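Phosphoribosylaminoimidazole carboxylase (Treponema denticola, PDB 5C5D) catalyses the reversible carboxylation of 5-aminoimidazole ribonucleotide (AIR) with CO2 to give CAIR in de novo purine biosynthesis, and belongs to the class II AIR carboxylases. Local coordinates at residues 3-8 / 126-131; 20-25 / 32-37; 26-31 / 119-124; 62-67 / 74-79. The protein carries 1 engineered substitution. One frame throughout, in Å; residues are numbered along the deposited sequence.

In the fold
The four contacts illustrate how one parallel sheet is covered on both faces in a flavodoxin-like fold. Interactions 1, 2 and 3 gather on the face covered by helices 15-27 and 117-129; interaction 4 lies on the other face, its centre about 18 Å from that of interaction 3. Interactions 1 and 3 share helix 117-129, with centres about 7 Å apart, and Val5 N probably hydrogen-bonds to Glu31 O (3.0 Å), linking the two. Interactions 2 and 3 share helix 15-27. Strand 4-9 lies between strands 31-36 and 60-65. Interaction 4 includes substrate-binding Gly67, while Ile34 of interaction 2 lies about 9 Å from substrate-binding Asp14, side chain to side chain.

Interaction 1: residues 3-8 / 126-131; sequences PLVIIL and RIFSLY
Pro3 lays its CB over the face of the Phe128 ring, almost exactly above the middle. The carbon sits 3.5 Å from the ring centroid and only 3° off the ring normal, a CH-pi contact in which all six ring carbons of Phe128 come within 4 Å of Pro3 CB. The two side chains run past one another in opposite senses, with Pro3 CG reaching back toward the root of the ring, 4.0 Å from Phe128 CG. A second residue meets the same ring at its rim: Val5 CG2 lies in the ring plane, 3.7 Å from Phe128 CE2. Leu4 O comes to Phe128 CZ obliquely, at 3.8 Å. The ring gets there because its CG is anti to the carbonyl carbon (chi1 -61°), which swings it from helix 117-129 toward the strand.

In the three-layer alpha/beta/alpha sandwich of this family, this is where the C-terminal part of helix 117-129 meets the start of strand 4-9, which lies inside the parallel sheet. Leu61 of strand 60-65 and Ile135 of helix 133-157 also touch Phe128.

Ser129, Leu130 and Tyr131 are partly exposed and take no part in the contact with segment 3-8. Ser129 OG turns back instead to Arg126 O, at 2.8 Å, within its own helical turn. This looser side is bordered by a neighbouring copy of the protein: Tyr131 of the second subunit packs on Pro3 and Phe128 and stacks on Tyr131, while Arg126 forms a salt bridge with Asp77 of that subunit.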
loop_
_atom_site.group_PDB
_atom_site.type_symbol
_atom_site.label_atom_id
_atom_site.label_comp_id
_atom_site.label_asym_id
_atom_site.label_seq_id
_atom_site.Cartn_x
_atom_site.Cartn_y
_atom_site.Cartn_z
ATOM N N PRO D 3 35.296 -21.947 -5.514
ATOM C CA PRO D 3 34.063 -21.530 -4.856
ATOM C C PRO D 3 32.904 -22.512 -5.014
ATOM O O PRO D 3 32.893 -23.327 -5.938
ATOM C CB PRO D 3 33.751 -20.199 -5.535
ATOM C CG PRO D 3 35.111 -19.645 -5.909
ATOM C CD PRO D 3 35.859 -20.877 -6.359
ATOM N N LEU D 4 31.951 -22.423 -4.088
ATOM C CA LEU D 4 30.749 -23.239 -4.094
ATOM C C LEU D 4 29.566 -22.370 -3.685
ATOM O O LEU D 4 29.648 -21.634 -2.713
ATOM C CB LEU D 4 30.882 -24.420 -3.125
ATOM C CG LEU D 4 29.643 -25.291 -3.018
ATOM C CD1 LEU D 4 29.388 -25.948 -4.363
ATOM C CD2 LEU D 4 29.810 -26.339 -1.929
ATOM N N VAL D 5 28.458 -22.470 -4.403
ATOM C CA VAL D 5 27.244 -21.794 -4.013
ATOM C C VAL D 5 26.198 -22.853 -3.713
ATOM O O VAL D 5 25.901 -23.681 -4.560
ATOM C CB VAL D 5 26.705 -20.872 -5.110
ATOM C CG1 VAL D 5 25.357 -20.279 -4.701
ATOM C CG2 VAL D 5 27.684 -19.755 -5.412
ATOM N N ILE D 6 25.650 -22.813 -2.511
ATOM C CA ILE D 6 24.617 -23.733 -2.118
ATOM C C ILE D 6 23.305 -23.001 -2.302
ATOM O O ILE D 6 23.062 -21.995 -1.652
ATOM C CB ILE D 6 24.758 -24.188 -0.654
ATOM C CG1 ILE D 6 26.097 -24.909 -0.430
ATOM C CG2 ILE D 6 23.572 -25.057 -0.281
ATOM C CD1 ILE D 6 27.289 -23.997 -0.106
ATOM N N ILE D 7 22.468 -23.536 -3.181
ATOM C CA ILE D 7 21.141 -22.979 -3.424
ATOM C C ILE D 7 20.163 -23.800 -2.636
ATOM O O ILE D 7 19.948 -24.971 -2.957
ATOM C CB ILE D 7 20.779 -23.009 -4.909
ATOM C CG1 ILE D 7 21.850 -22.281 -5.712
ATOM C CG2 ILE D 7 19.401 -22.365 -5.131
ATOM C CD1 ILE D 7 21.686 -22.430 -7.222
ATOM N N LEU D 8 19.602 -23.222 -1.579
ATOM C CA LEU D 8 18.707 -23.953 -0.680
ATOM C C LEU D 8 17.312 -23.366 -0.719
ATOM O O LEU D 8 17.124 -22.167 -0.454
ATOM C CB LEU D 8 19.249 -23.923 0.755
ATOM C CG LEU D 8 18.310 -24.524 1.798
ATOM C CD1 LEU D 8 18.003 -25.992 1.535
ATOM C CD2 LEU D 8 18.913 -24.334 3.181
ATOM N N ARG D 126 30.262 -11.760 -8.073
ATOM C CA ARG D 126 31.022 -10.550 -7.753
ATOM C C ARG D 126 31.568 -10.565 -6.334
ATOM O O ARG D 126 32.593 -9.930 -6.065
ATOM C CB ARG D 126 30.160 -9.310 -8.035
ATOM C CG ARG D 126 29.916 -9.202 -9.530
ATOM C CD ARG D 126 28.910 -8.129 -9.891
ATOM N NE ARG D 126 29.473 -6.801 -9.749
ATOM C CZ ARG D 126 28.773 -5.692 -9.910
ATOM N NH1 ARG D 126 27.481 -5.769 -10.199
ATOM N NH2 ARG D 126 29.354 -4.511 -9.757
ATOM N N ILE D 127 30.928 -11.312 -5.438
ATOM C CA ILE D 127 31.482 -11.522 -4.095
ATOM C C ILE D 127 32.772 -12.336 -4.179
ATOM O O ILE D 127 33.799 -11.924 -3.611
ATOM C CB ILE D 127 30.456 -12.200 -3.163
ATOM C CG1 ILE D 127 29.459 -11.141 -2.690
ATOM C CG2 ILE D 127 31.153 -12.842 -1.969
ATOM C CD1 ILE D 127 28.195 -11.680 -2.167
ATOM N N PHE D 128 32.773 -13.443 -4.928
ATOM C CA PHE D 128 34.008 -14.230 -5.066
ATOM C C PHE D 128 35.071 -13.435 -5.811
ATOM O O PHE D 128 36.271 -13.606 -5.556
ATOM C CB PHE D 128 33.772 -15.554 -5.795
ATOM C CG PHE D 128 32.810 -16.488 -5.100
ATOM C CD1 PHE D 128 33.043 -16.936 -3.797
ATOM C CD2 PHE D 128 31.688 -16.945 -5.760
ATOM C CE1 PHE D 128 32.156 -17.816 -3.176
ATOM C CE2 PHE D 128 30.805 -17.817 -5.144
ATOM C CZ PHE D 128 31.035 -18.251 -3.849
ATOM N N SER D 129 34.640 -12.543 -6.703
ATOM C CA SER D 129 35.576 -11.844 -7.582
ATOM C C SER D 129 36.498 -10.888 -6.845
ATOM O O SER D 129 37.507 -10.481 -7.411
ATOM C CB SER D 129 34.818 -11.066 -8.657
ATOM O OG SER D 129 34.407 -9.803 -8.152
ATOM N N LEU D 130 36.161 -10.499 -5.617
ATOM C CA LEU D 130 37.071 -9.661 -4.802
ATOM C C LEU D 130 38.424 -10.354 -4.578
ATOM O O LEU D 130 39.456 -9.688 -4.347
ATOM C CB LEU D 130 36.439 -9.318 -3.451
ATOM C CG LEU D 130 35.075 -8.617 -3.420
ATOM C CD1 LEU D 130 34.836 -8.133 -1.988
ATOM C CD2 LEU D 130 34.912 -7.520 -4.434
ATOM N N TYR D 131 38.434 -11.686 -4.641
ATOM C CA TYR D 131 39.665 -12.462 -4.402
ATOM C C TYR D 131 39.997 -13.437 -5.533
ATOM O O TYR D 131 41.080 -14.035 -5.551
ATOM C CB TYR D 131 39.547 -13.239 -3.089
ATOM C CG TYR D 131 39.471 -12.379 -1.847
ATOM C CD1 TYR D 131 40.617 -12.076 -1.125
ATOM C CD2 TYR D 131 38.273 -11.871 -1.385
ATOM C CE1 TYR D 131 40.564 -11.294 -0.007
ATOM C CE2 TYR D 131 38.233 -11.085 -0.239
ATOM C CZ TYR D 131 39.371 -10.810 0.440
ATOM O OH TYR D 131 39.331 -10.023 1.593
#

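Interaction 2: residues 20-25 / 32-37; sequences KIASEL and YAIRIG
Ala22 and Tyr32 bring their CA atoms to 6.6 Å where helix 20-25 runs almost exactly antiparallel to strand 32-36, at 170° between their directions. This is the second half of the beta-alpha-beta unit formed by strand 4-9, helix 15-27 and strand 31-36, in which the chain climbs back along the helix before rejoining the sheet as one of the two outermost strands within this chain.

The principal contact is made by the smallest side chain. Ala22 CB stands over the centre of the Tyr32 ring, 3.5 Å from its centroid and 11° off the normal, a CH-pi contact. Tyr32 CG falls between its own backbone N and carbonyl carbon (chi1 64°), a rotamer that folds the ring across toward the helix. Leu25 comes up at the root of the tyrosine, its CD1 3.9 Å from Tyr32 CB. On the other flank, Ile34 does not aim its CB at the helix, yet its extended chain carries CD1 to Ala22 CB, also at 3.9 Å.

Ile7 and Val5 of strand 4-9 touch Ala22 and Leu25 respectively. The outer margin belongs to the assembly: Tyr32 OH makes a weak hydrogen bond to Arg159 of the third subunit. Nearer the helix backbone, Ala22 O approaches the same ring, 3.6 Å from Tyr32 CE2.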
loop_
_atom_site.group_PDB
_atom_site.type_symbol
_atom_site.label_atom_id
_atom_site.label_comp_id
_atom_site.label_asym_id
_atom_site.label_seq_id
_atom_site.Cartn_x
_atom_site.Cartn_y
_atom_site.Cartn_z
ATOM N N LYS D 20 16.931 -21.136 -12.452
ATOM C CA LYS D 20 17.347 -19.900 -13.103
ATOM C C LYS D 20 18.624 -19.396 -12.508
ATOM O O LYS D 20 19.494 -18.891 -13.220
ATOM C CB LYS D 20 16.287 -18.818 -12.998
ATOM C CG LYS D 20 15.135 -19.050 -13.950
ATOM C CD LYS D 20 14.104 -17.981 -13.808
ATOM C CE LYS D 20 13.095 -18.086 -14.900
ATOM N NZ LYS D 20 12.486 -16.766 -15.077
ATOM N N ILE D 21 18.746 -19.523 -11.191
ATOM C CA ILE D 21 19.961 -19.091 -10.529
ATOM C C ILE D 21 21.120 -19.996 -10.909
ATOM O O ILE D 21 22.210 -19.530 -11.218
ATOM C CB ILE D 21 19.794 -19.080 -8.996
ATOM C CG1 ILE D 21 18.676 -18.125 -8.622
ATOM C CG2 ILE D 21 21.110 -18.662 -8.305
ATOM C CD1 ILE D 21 18.247 -18.208 -7.147
ATOM N N ALA D 22 20.881 -21.300 -10.892
ATOM C CA ALA D 22 21.955 -22.254 -11.133
ATOM C C ALA D 22 22.449 -22.084 -12.563
ATOM O O ALA D 22 23.648 -22.089 -12.823
ATOM C CB ALA D 22 21.486 -23.673 -10.890
ATOM N N SER D 23 21.508 -21.905 -13.484
ATOM C CA SER D 23 21.840 -21.718 -14.891
ATOM C C SER D 23 22.795 -20.546 -15.057
ATOM O O SER D 23 23.767 -20.616 -15.812
ATOM C CB SER D 23 20.576 -21.478 -15.728
ATOM O OG SER D 23 19.830 -22.671 -15.837
ATOM N N GLU D 24 22.523 -19.472 -14.346
ATOM C CA GLU D 24 23.362 -18.292 -14.491
ATOM C C GLU D 24 24.727 -18.533 -13.828
ATOM O O GLU D 24 25.756 -18.125 -14.367
ATOM C CB GLU D 24 22.661 -17.054 -13.905
ATOM C CG GLU D 24 23.137 -15.760 -14.511
ATOM C CD GLU D 24 22.666 -15.583 -15.947
ATOM O OE1 GLU D 24 21.965 -16.474 -16.463
ATOM O OE2 GLU D 24 22.971 -14.536 -16.555
ATOM N N LEU D 25 24.754 -19.222 -12.689
ATOM C CA LEU D 25 26.044 -19.534 -12.046
ATOM C C LEU D 25 26.923 -20.390 -12.965
ATOM O O LEU D 25 28.146 -20.262 -12.985
ATOM C CB LEU D 25 25.843 -20.245 -10.713
ATOM C CG LEU D 25 25.256 -19.424 -9.575
ATOM C CD1 LEU D 25 24.862 -20.355 -8.427
ATOM C CD2 LEU D 25 26.229 -18.373 -9.112
ATOM N N TYR D 32 27.711 -25.174 -8.123
ATOM C CA TYR D 32 26.545 -24.991 -7.253
ATOM C C TYR D 32 25.998 -26.349 -6.785
ATOM O O TYR D 32 26.289 -27.412 -7.370
ATOM C CB TYR D 32 25.434 -24.185 -7.961
ATOM C CG TYR D 32 24.887 -24.905 -9.160
ATOM C CD1 TYR D 32 23.938 -25.895 -9.006
ATOM C CD2 TYR D 32 25.312 -24.584 -10.439
ATOM C CE1 TYR D 32 23.442 -26.583 -10.100
ATOM C CE2 TYR D 32 24.813 -25.246 -11.536
ATOM C CZ TYR D 32 23.879 -26.257 -11.354
ATOM O OH TYR D 32 23.359 -26.951 -12.428
ATOM N N ALA D 33 25.265 -26.303 -5.681
ATOM C CA ALA D 33 24.481 -27.426 -5.206
ATOM C C ALA D 33 23.076 -26.925 -5.006
ATOM O O ALA D 33 22.898 -25.809 -4.572
ATOM C CB ALA D 33 25.046 -27.960 -3.919
ATOM N N ILE D 34 22.085 -27.743 -5.382
ATOM C CA ILE D 34 20.682 -27.409 -5.163
ATOM C C ILE D 34 20.091 -28.367 -4.159
ATOM O O ILE D 34 20.182 -29.584 -4.323
ATOM C CB ILE D 34 19.880 -27.481 -6.449
ATOM C CG1 ILE D 34 20.402 -26.449 -7.421
ATOM C CG2 ILE D 34 18.385 -27.240 -6.150
ATOM C CD1 ILE D 34 19.749 -26.500 -8.788
ATOM N N ARG D 35 19.500 -27.792 -3.116
ATOM C CA ARG D 35 18.954 -28.563 -2.005
ATOM C C ARG D 35 17.599 -28.020 -1.595
ATOM O O ARG D 35 17.259 -26.869 -1.864
ATOM C CB ARG D 35 19.890 -28.544 -0.802
ATOM C CG ARG D 35 21.328 -29.003 -1.080
ATOM C CD ARG D 35 21.348 -30.471 -1.448
ATOM N NE ARG D 35 20.823 -31.338 -0.398
ATOM C CZ ARG D 35 21.539 -31.844 0.610
ATOM N NH1 ARG D 35 22.842 -31.610 0.724
ATOM N NH2 ARG D 35 20.947 -32.650 1.483
ATOM N N ILE D 36 16.845 -28.876 -0.925
ATOM C CA ILE D 36 15.539 -28.548 -0.406
ATOM C C ILE D 36 15.464 -28.770 1.099
ATOM O O ILE D 36 15.858 -29.814 1.604
ATOM C CB ILE D 36 14.453 -29.405 -1.094
ATOM C CG1 ILE D 36 14.395 -29.078 -2.584
ATOM C CG2 ILE D 36 13.081 -29.126 -0.502
ATOM C CD1 ILE D 36 13.589 -30.105 -3.395
ATOM N N GLY D 37 14.922 -27.793 1.805
ATOM C CA GLY D 37 14.692 -27.932 3.223
ATOM C C GLY D 37 13.981 -26.722 3.763
ATOM O O GLY D 37 14.286 -25.593 3.379
#

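Interaction 3: residues 26-31 / 119-124; sequences KTFGIE and NAALLA
Phe28 reaches across to helix 119-124 with the far end of its ring, where CZ meets Leu122 CD1 at 3.6 Å. The leucine methyl comes in at a slant, neither squarely over the ring nor in its plane. Beside it the ring rests on the helix backbone itself: Phe28 CE2 lies 3.9 Å from Leu122 CA and 4.0 Å from Ala121 O. The methyl of Ala121 is a looser neighbour, its CB 4.3 Å from Phe28 CE2.

Conformation on both sides sets up the meeting. Leu122 CB does not aim directly at Phe28, but with CG anti to the backbone N (chi1 -179°) the side chain bends so that CD1 arrives at the ring. On the other partner, the end of helix 15-27 closes in a Schellman motif: Gly29 adopts positive phi (78°), with Gly29 N bonded to Lys26 O at 3.1 Å and Ile30 N to Leu25 O at the same length. This turn releases the chain toward strand 31-36 and leaves Phe28, just before Gly29, facing helix 117-129. Thr27 OG1, which hydrogen-bonds to Glu24 O, hovers 4.0 Å above the plane of the Phe28 ring, displaced toward its rim.

Farther out, Tyr142 of helix 133-157 meets the Phe28 ring with the planes inclined at about 50°. The contact thus lies between helices 15-27 and 117-129, side by side on one face of the sheet, with Ile30 packing on Val5 of strand 4-9 and Ala124 on Ile85 of strand 84-86.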
loop_
_atom_site.group_PDB
_atom_site.type_symbol
_atom_site.label_atom_id
_atom_site.label_comp_id
_atom_site.label_asym_id
_atom_site.label_seq_id
_atom_site.Cartn_x
_atom_site.Cartn_y
_atom_site.Cartn_z
ATOM N N LYS D 26 26.302 -21.247 -13.762
ATOM C CA LYS D 26 27.065 -22.101 -14.653
ATOM C C LYS D 26 27.793 -21.278 -15.704
ATOM O O LYS D 26 28.901 -21.627 -16.089
ATOM C CB LYS D 26 26.147 -23.127 -15.316
ATOM C CG LYS D 26 26.894 -24.227 -16.022
ATOM C CD LYS D 26 25.989 -25.397 -16.313
ATOM C CE LYS D 26 26.789 -26.595 -16.779
ATOM N NZ LYS D 26 25.918 -27.782 -16.989
ATOM N N THR D 27 27.179 -20.183 -16.149
ATOM C CA THR D 27 27.798 -19.309 -17.136
ATOM C C THR D 27 29.059 -18.637 -16.563
ATOM O O THR D 27 29.995 -18.365 -17.306
ATOM C CB THR D 27 26.839 -18.212 -17.638
ATOM O OG1 THR D 27 26.563 -17.282 -16.601
ATOM C CG2 THR D 27 25.533 -18.809 -18.110
ATOM N N PHE D 28 29.084 -18.384 -15.253
ATOM C CA PHE D 28 30.265 -17.805 -14.587
ATOM C C PHE D 28 31.319 -18.841 -14.192
ATOM O O PHE D 28 32.399 -18.480 -13.694
ATOM C CB PHE D 28 29.860 -17.035 -13.323
ATOM C CG PHE D 28 28.980 -15.843 -13.582
ATOM C CD1 PHE D 28 29.456 -14.766 -14.296
ATOM C CD2 PHE D 28 27.682 -15.788 -13.082
ATOM C CE1 PHE D 28 28.650 -13.670 -14.529
ATOM C CE2 PHE D 28 26.871 -14.685 -13.305
ATOM C CZ PHE D 28 27.354 -13.630 -14.040
ATOM N N GLY D 29 31.015 -20.119 -14.399
ATOM C CA GLY D 29 31.947 -21.185 -14.087
ATOM C C GLY D 29 32.019 -21.512 -12.595
ATOM O O GLY D 29 33.047 -21.980 -12.080
ATOM N N ILE D 30 30.911 -21.294 -11.909
ATOM C CA ILE D 30 30.831 -21.456 -10.454
ATOM C C ILE D 30 30.023 -22.698 -10.096
ATOM O O ILE D 30 28.860 -22.842 -10.497
ATOM C CB ILE D 30 30.197 -20.204 -9.785
ATOM C CG1 ILE D 30 31.105 -18.991 -9.974
ATOM C CG2 ILE D 30 29.939 -20.452 -8.303
ATOM C CD1 ILE D 30 30.454 -17.657 -9.699
ATOM N N GLU D 31 30.648 -23.600 -9.340
ATOM C CA GLU D 31 29.960 -24.809 -8.911
ATOM C C GLU D 31 28.820 -24.448 -7.980
ATOM O O GLU D 31 28.977 -23.586 -7.094
ATOM C CB GLU D 31 30.911 -25.786 -8.200
ATOM C CG GLU D 31 30.237 -27.128 -7.859
ATOM C CD GLU D 31 31.164 -28.149 -7.198
ATOM O OE1 GLU D 31 32.385 -27.909 -7.078
ATOM O OE2 GLU D 31 30.641 -29.202 -6.797
ATOM N N ASN D 119 20.432 -11.883 -11.012
ATOM C CA ASN D 119 21.184 -10.923 -10.197
ATOM C C ASN D 119 21.688 -11.585 -8.942
ATOM O O ASN D 119 22.722 -11.209 -8.445
ATOM C CB ASN D 119 20.345 -9.681 -9.868
ATOM C CG ASN D 119 20.264 -8.730 -11.057
ATOM O OD1 ASN D 119 21.103 -8.804 -11.952
ATOM N ND2 ASN D 119 19.246 -7.866 -11.101
ATOM N N ALA D 120 20.992 -12.596 -8.443
ATOM C CA ALA D 120 21.533 -13.299 -7.284
ATOM C C ALA D 120 22.821 -14.033 -7.699
ATOM O O ALA D 120 23.828 -14.060 -6.972
ATOM C CB ALA D 120 20.513 -14.278 -6.694
ATOM N N ALA D 121 22.815 -14.612 -8.888
ATOM C CA ALA D 121 24.018 -15.272 -9.415
ATOM C C ALA D 121 25.146 -14.288 -9.663
ATOM O O ALA D 121 26.300 -14.563 -9.328
ATOM C CB ALA D 121 23.690 -16.005 -10.692
ATOM N N LEU D 122 24.822 -13.135 -10.236
ATOM C CA LEU D 122 25.839 -12.124 -10.502
ATOM C C LEU D 122 26.434 -11.581 -9.220
ATOM O O LEU D 122 27.663 -11.409 -9.131
ATOM C CB LEU D 122 25.238 -10.977 -11.336
ATOM C CG LEU D 122 26.170 -9.831 -11.729
ATOM C CD1 LEU D 122 27.331 -10.297 -12.582
ATOM C CD2 LEU D 122 25.373 -8.735 -12.436
ATOM N N LEU D 123 25.590 -11.343 -8.219
ATOM C CA LEU D 123 26.107 -10.867 -6.941
ATOM C C LEU D 123 27.030 -11.910 -6.357
ATOM O O LEU D 123 28.092 -11.577 -5.839
ATOM C CB LEU D 123 24.984 -10.561 -5.947
ATOM C CG LEU D 123 25.423 -10.290 -4.490
ATOM C CD1 LEU D 123 26.292 -9.070 -4.383
ATOM C CD2 LEU D 123 24.209 -10.140 -3.597
ATOM N N ALA D 124 26.618 -13.171 -6.390
ATOM C CA ALA D 124 27.492 -14.224 -5.849
ATOM C C ALA D 124 28.849 -14.189 -6.570
ATOM O O ALA D 124 29.924 -14.256 -5.943
ATOM C CB ALA D 124 26.861 -15.577 -5.983
#

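Interaction 4: residues 62-67 / 74-79; sequences YITIAG and GFVDGF
Thr64 and Val76 meet methyl to methyl, reaching toward each other tip to tip, with Thr64 CG2 3.8 Å from Val76 CG2. The threonine methyl sits in the fork of the valine, with Val76 CG1 4.0 Å from Thr64 CG2. A second apolar contact lies one strand repeat back, where Tyr62 CB approaches Val76 CG1 at 4.1 Å. A single valine therefore spans two alternate residues of the strand, Tyr62 and Thr64, whose CB atoms both point to the helix. The contact between the segments is entirely van der Waals, without a hydrogen bond across it.

Polar groups are satisfied elsewhere. Thr64 OG1 lies between its own backbone N and carbonyl carbon (chi1 49°), which turns the hydroxyl away from the valine and leaves the methyl for it. That hydroxyl is hydrogen-bonded to both Ser73 OG and Ile85 O, a grip that fixes the rotation of the side chain, and Tyr62 OH is hydrogen-bonded to Glu54 OE2.

Past Ala66 the chain reaches Gly67, a substrate-binding residue, so the packing lies just before part of the substrate site. Segments 62-67 and 74-79 belong to the beta-alpha-beta unit of strand 60-65, helix 72-79 and strand 84-86. Val76 also touches Leu8 of strand 4-9, Tyr62 packs on Leu50 of helix 43-54, and Ile63 and Ile65 face the other way, onto Ile21 of helix 15-27.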
loop_
_atom_site.group_PDB
_atom_site.type_symbol
_atom_site.label_atom_id
_atom_site.label_comp_id
_atom_site.label_asym_id
_atom_site.label_seq_id
_atom_site.Cartn_x
_atom_site.Cartn_y
_atom_site.Cartn_z
ATOM N N TYR D 62 25.593 -19.122 0.393
ATOM C CA TYR D 62 24.286 -19.751 0.358
ATOM C C TYR D 62 23.308 -18.785 -0.262
ATOM O O TYR D 62 23.295 -17.619 0.122
ATOM C CB TYR D 62 23.848 -20.135 1.774
ATOM C CG TYR D 62 24.791 -21.111 2.442
ATOM C CD1 TYR D 62 25.962 -20.670 3.038
ATOM C CD2 TYR D 62 24.502 -22.465 2.498
ATOM C CE1 TYR D 62 26.831 -21.564 3.644
ATOM C CE2 TYR D 62 25.336 -23.351 3.111
ATOM C CZ TYR D 62 26.508 -22.902 3.695
ATOM O OH TYR D 62 27.394 -23.773 4.305
ATOM N N ILE D 63 22.512 -19.263 -1.210
ATOM C CA ILE D 63 21.408 -18.472 -1.764
ATOM C C ILE D 63 20.136 -19.171 -1.307
ATOM O O ILE D 63 19.905 -20.336 -1.646
ATOM C CB ILE D 63 21.476 -18.348 -3.287
ATOM C CG1 ILE D 63 22.762 -17.650 -3.714
ATOM C CG2 ILE D 63 20.256 -17.591 -3.819
ATOM C CD1 ILE D 63 22.937 -17.591 -5.259
ATOM N N THR D 64 19.311 -18.458 -0.545
ATOM C CA THR D 64 18.147 -19.042 0.100
ATOM C C THR D 64 16.849 -18.553 -0.513
ATOM O O THR D 64 16.633 -17.369 -0.707
ATOM C CB THR D 64 18.180 -18.741 1.593
ATOM O OG1 THR D 64 18.425 -17.327 1.758
ATOM C CG2 THR D 64 19.278 -19.581 2.256
ATOM N N ILE D 65 16.028 -19.524 -0.875
ATOM C CA ILE D 65 14.776 -19.295 -1.603
ATOM C C ILE D 65 13.567 -19.781 -0.827
ATOM O O ILE D 65 13.417 -20.963 -0.638
ATOM C CB ILE D 65 14.782 -20.051 -2.926
ATOM C CG1 ILE D 65 15.978 -19.615 -3.783
ATOM C CG2 ILE D 65 13.513 -19.803 -3.718
ATOM C CD1 ILE D 65 16.243 -20.615 -4.919
ATOM N N ALA D 66 12.705 -18.878 -0.377
ATOM C CA ALA D 66 11.510 -19.295 0.326
ATOM C C ALA D 66 10.385 -18.329 0.018
ATOM O O ALA D 66 10.579 -17.114 0.099
ATOM C CB ALA D 66 11.744 -19.363 1.803
ATOM N N GLY D 67 9.224 -18.887 -0.319
ATOM C CA GLY D 67 8.066 -18.063 -0.590
ATOM C C GLY D 67 7.285 -17.728 0.659
ATOM O O GLY D 67 7.644 -18.124 1.776
ATOM N N GLY D 74 16.845 -15.948 7.082
ATOM C CA GLY D 74 17.391 -15.597 8.381
ATOM C C GLY D 74 17.907 -16.787 9.166
ATOM O O GLY D 74 18.890 -16.665 9.889
ATOM N N PHE D 75 17.232 -17.925 9.061
ATOM C CA PHE D 75 17.641 -19.135 9.764
ATOM C C PHE D 75 19.008 -19.580 9.318
ATOM O O PHE D 75 19.892 -19.836 10.123
ATOM C CB PHE D 75 16.617 -20.214 9.503
ATOM C CG PHE D 75 16.897 -21.500 10.205
ATOM C CD1 PHE D 75 16.583 -21.648 11.540
ATOM C CD2 PHE D 75 17.465 -22.559 9.532
ATOM C CE1 PHE D 75 16.836 -22.841 12.197
ATOM C CE2 PHE D 75 17.719 -23.766 10.188
ATOM C CZ PHE D 75 17.400 -23.899 11.513
ATOM N N VAL D 76 19.183 -19.639 8.010
ATOM C CA VAL D 76 20.460 -20.045 7.447
ATOM C C VAL D 76 21.523 -18.993 7.755
ATOM O O VAL D 76 22.627 -19.319 8.164
ATOM C CB VAL D 76 20.353 -20.244 5.932
ATOM C CG1 VAL D 76 21.726 -20.471 5.292
ATOM C CG2 VAL D 76 19.408 -21.414 5.610
ATOM N N ASP D 77 21.191 -17.719 7.545
ATOM C CA ASP D 77 22.136 -16.652 7.838
ATOM C C ASP D 77 22.599 -16.634 9.303
ATOM O O ASP D 77 23.768 -16.341 9.603
ATOM C CB ASP D 77 21.530 -15.299 7.491
ATOM C CG ASP D 77 22.564 -14.243 7.423
ATOM O OD1 ASP D 77 23.203 -14.109 6.352
ATOM O OD2 ASP D 77 22.747 -13.573 8.459
ATOM N N GLY D 78 21.711 -16.978 10.231
ATOM C CA GLY D 78 22.099 -17.038 11.628
ATOM C C GLY D 78 22.980 -18.222 11.987
ATOM O O GLY D 78 23.642 -18.214 13.018
ATOM N N PHE D 79 22.978 -19.235 11.137
ATOM C CA PHE D 79 23.731 -20.459 11.392
ATOM C C PHE D 79 25.138 -20.443 10.777
ATOM O O PHE D 79 26.121 -20.818 11.440
ATOM C CB PHE D 79 22.954 -21.662 10.854
ATOM C CG PHE D 79 23.565 -22.975 11.263
ATOM C CD1 PHE D 79 23.190 -23.579 12.450
ATOM C CD2 PHE D 79 24.562 -23.554 10.503
ATOM C CE1 PHE D 79 23.785 -24.754 12.860
ATOM C CE2 PHE D 79 25.163 -24.738 10.909
ATOM C CZ PHE D 79 24.765 -25.329 12.090
#